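Local coordinates for malonyl-CoA-[acyl-carrier-protein] transacylase (Coxiella burnetii, PDB 3TQE) that probably transfers the malonyl group from malonyl-CoA to the phosphopantetheine thiol of holo acyl carrier protein, feeding fatty acid synthesis, at residues 28-33 with 78-83. Numbering follows the deposited sequence. Where two conformers were deposited one is given.
Sequences LQQPIV and FRCWEA. With EDO (1,2-ethanediol), chain D.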
loop_
_atom_site.group_PDB
_atom_site.type_symbol
_atom_site.label_atom_id
_atom_site.label_comp_id
_atom_site.label_asym_id
_atom_site.label_seq_id
_atom_site.Cartn_x
_atom_site.Cartn_y
_atom_site.Cartn_z
ATOM N N LEU A 28 -14.077 -19.039 0.560
ATOM C CA LEU A 28 -14.724 -20.341 0.551
ATOM C C LEU A 28 -13.791 -21.435 1.027
ATOM O O LEU A 28 -14.183 -22.364 1.714
ATOM C CB LEU A 28 -15.203 -20.661 -0.852
ATOM C CG LEU A 28 -16.326 -19.832 -1.405
ATOM C CD1 LEU A 28 -16.488 -20.114 -2.900
ATOM C CD2 LEU A 28 -17.601 -20.139 -0.633
ATOM N N GLN A 29 -12.536 -21.326 0.642
ATOM C CA GLN A 29 -11.556 -22.356 0.901
ATOM C C GLN A 29 -11.011 -22.380 2.292
ATOM O O GLN A 29 -10.668 -23.435 2.810
ATOM C CB GLN A 29 -10.386 -22.168 -0.059
ATOM C CG GLN A 29 -10.722 -22.350 -1.500
ATOM C CD GLN A 29 -9.544 -22.144 -2.425
ATOM O OE1 GLN A 29 -9.453 -22.798 -3.497
ATOM N NE2 GLN A 29 -8.660 -21.235 -2.058
ATOM N N GLN A 30 -10.841 -21.192 2.867
ATOM C CA GLN A 30 -10.118 -21.048 4.121
ATOM C C GLN A 30 -10.930 -20.280 5.152
ATOM O O GLN A 30 -11.094 -19.070 5.034
ATOM C CB GLN A 30 -8.830 -20.293 3.842
ATOM C CG GLN A 30 -7.888 -20.978 2.918
ATOM C CD GLN A 30 -7.439 -22.337 3.422
ATOM O OE1 GLN A 30 -7.402 -22.593 4.631
ATOM N NE2 GLN A 30 -7.051 -23.221 2.487
ATOM N N PRO A 31 -11.401 -20.969 6.197
ATOM C CA PRO A 31 -12.152 -20.377 7.274
ATOM C C PRO A 31 -11.465 -19.185 7.923
ATOM O O PRO A 31 -12.136 -18.293 8.402
ATOM C CB PRO A 31 -12.292 -21.523 8.265
ATOM C CG PRO A 31 -12.316 -22.724 7.398
ATOM C CD PRO A 31 -11.401 -22.441 6.292
ATOM N N ILE A 32 -10.144 -19.134 7.878
ATOM C CA ILE A 32 -9.458 -18.016 8.514
ATOM C C ILE A 32 -9.807 -16.676 7.835
ATOM O O ILE A 32 -9.725 -15.631 8.467
ATOM C CB ILE A 32 -7.922 -18.241 8.620
ATOM C CG1 ILE A 32 -7.293 -17.302 9.662
ATOM C CG2 ILE A 32 -7.237 -18.044 7.272
ATOM C CD1 ILE A 32 -7.900 -17.355 11.058
ATOM N N VAL A 33 -10.187 -16.689 6.572
ATOM C CA VAL A 33 -10.559 -15.454 5.883
ATOM C C VAL A 33 -11.780 -14.859 6.524
ATOM O O VAL A 33 -11.773 -13.707 6.913
ATOM C CB VAL A 33 -10.781 -15.663 4.391
ATOM C CG1 VAL A 33 -11.297 -14.412 3.739
ATOM C CG2 VAL A 33 -9.480 -16.126 3.744
ATOM N N PHE A 78 -2.179 -13.136 4.477
ATOM C CA PHE A 78 -1.044 -13.537 5.278
ATOM C C PHE A 78 -1.354 -14.679 6.195
ATOM O O PHE A 78 -0.561 -15.601 6.360
ATOM C CB PHE A 78 -0.563 -12.352 6.083
ATOM C CG PHE A 78 0.612 -12.653 6.933
ATOM C CD1 PHE A 78 1.864 -12.669 6.386
ATOM C CD2 PHE A 78 0.461 -12.957 8.267
ATOM C CE1 PHE A 78 2.956 -12.967 7.166
ATOM C CE2 PHE A 78 1.567 -13.245 9.045
ATOM C CZ PHE A 78 2.776 -13.259 8.482
ATOM N N ARG A 79 -2.526 -14.642 6.801
ATOM C CA ARG A 79 -2.903 -15.695 7.712
ATOM C C ARG A 79 -3.120 -17.014 6.990
ATOM O O ARG A 79 -2.860 -18.068 7.553
ATOM C CB ARG A 79 -4.152 -15.294 8.440
ATOM C CG ARG A 79 -3.896 -14.209 9.459
ATOM C CD ARG A 79 -5.124 -13.749 10.140
ATOM N NE ARG A 79 -4.788 -12.836 11.205
ATOM C CZ ARG A 79 -5.687 -12.299 12.019
ATOM N NH1 ARG A 79 -6.982 -12.576 11.869
ATOM N NH2 ARG A 79 -5.287 -11.512 13.010
ATOM N N CYS A 80 -3.605 -16.951 5.772
ATOM C CA CYS A 80 -3.740 -18.163 4.955
ATOM C C CYS A 80 -2.363 -18.725 4.583
ATOM O O CYS A 80 -2.152 -19.912 4.628
ATOM C CB CYS A 80 -4.513 -17.877 3.690
ATOM S SG CYS A 80 -6.256 -17.603 3.968
ATOM N N TRP A 81 -1.432 -17.869 4.211
ATOM C CA TRP A 81 -0.055 -18.278 3.975
ATOM C C TRP A 81 0.477 -19.029 5.167
ATOM O O TRP A 81 1.031 -20.118 5.012
ATOM C CB TRP A 81 0.803 -17.048 3.716
ATOM C CG TRP A 81 2.259 -17.285 3.649
ATOM C CD1 TRP A 81 3.125 -17.175 4.648
ATOM C CD2 TRP A 81 3.008 -17.658 2.503
ATOM N NE1 TRP A 81 4.387 -17.440 4.219
ATOM C CE2 TRP A 81 4.348 -17.733 2.896
ATOM C CE3 TRP A 81 2.694 -17.843 1.173
ATOM C CZ2 TRP A 81 5.350 -18.033 2.022
ATOM C CZ3 TRP A 81 3.701 -18.140 0.308
ATOM C CH2 TRP A 81 5.009 -18.210 0.730
ATOM N N GLU A 82 0.330 -18.472 6.362
ATOM C CA GLU A 82 0.850 -19.139 7.536
ATOM C C GLU A 82 0.117 -20.448 7.816
ATOM O O GLU A 82 0.756 -21.444 8.142
ATOM C CB GLU A 82 0.828 -18.204 8.730
ATOM C CG GLU A 82 1.809 -17.060 8.534
ATOM C CD GLU A 82 2.361 -16.524 9.814
ATOM O OE1 GLU A 82 1.545 -16.244 10.709
ATOM O OE2 GLU A 82 3.614 -16.385 9.914
ATOM N N ALA A 83 -1.194 -20.457 7.616
ATOM C CA ALA A 83 -2.017 -21.647 7.868
ATOM C C ALA A 83 -1.669 -22.789 6.963
ATOM O O ALA A 83 -1.809 -23.961 7.352
ATOM C CB ALA A 83 -3.494 -21.310 7.734
HETATM C C1 EDO D . -1.330 -11.315 11.622
HETATM O O1 EDO D . -2.019 -12.549 11.582
HETATM C C2 EDO D . -1.296 -10.820 13.058
HETATM O O2 EDO D . -2.618 -10.805 13.632
#
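Gln30 meets Cys80 through the aliphatic part of its side chain: Gln30 CB lies 3.7 Å from Cys80 SG, with CG close by. The chain then bends at chi2, and its amide goes elsewhere, NE2 hydrogen-bonding Thr304 OG1. Gln30 is where the chain leaves helix 24-29, and Gln30 O receives Val33 N (3.0 Å) as helix 31-44 starts.

Ile32 contributes two branches. Ile32 CG2 comes within 3.5 Å of Cys80 SG, while Ile32 CG1, anti to the backbone N (chi1 -162°), rests 3.9 Å from Arg79 CB; the isoleucine crosses the arginine chain at about a right angle. Ile32 was modelled in two conformers, so its contacts hold for one of them and are less certain. From CG to NE that arginine chain runs extended, and Arg79 gives two nearly straight hydrogen bonds to an ethanediol, probably from the crystallisation liquor: NE to O1 and NH2 to O2, each 2.8 Å. Arg79 NH1 hydrogen-bonds Thr36 OG1 and Gln39 OE1 of helix 31-44, adding a polar tie beside the apolar one.

Val33 CG2 lies 3.6 Å from Cys80 SG, making the sulfur the shared apolar centre of three side chains.

The junction of helices 24-29 and 31-44 thus packs on the C-terminal end of helix 63-83, with Leu26 of helix 24-29 and Ile307 of helix 304-313 also touching Cys80; beyond, Trp81 meets Phe10 of the parallel sheet edge-to-face.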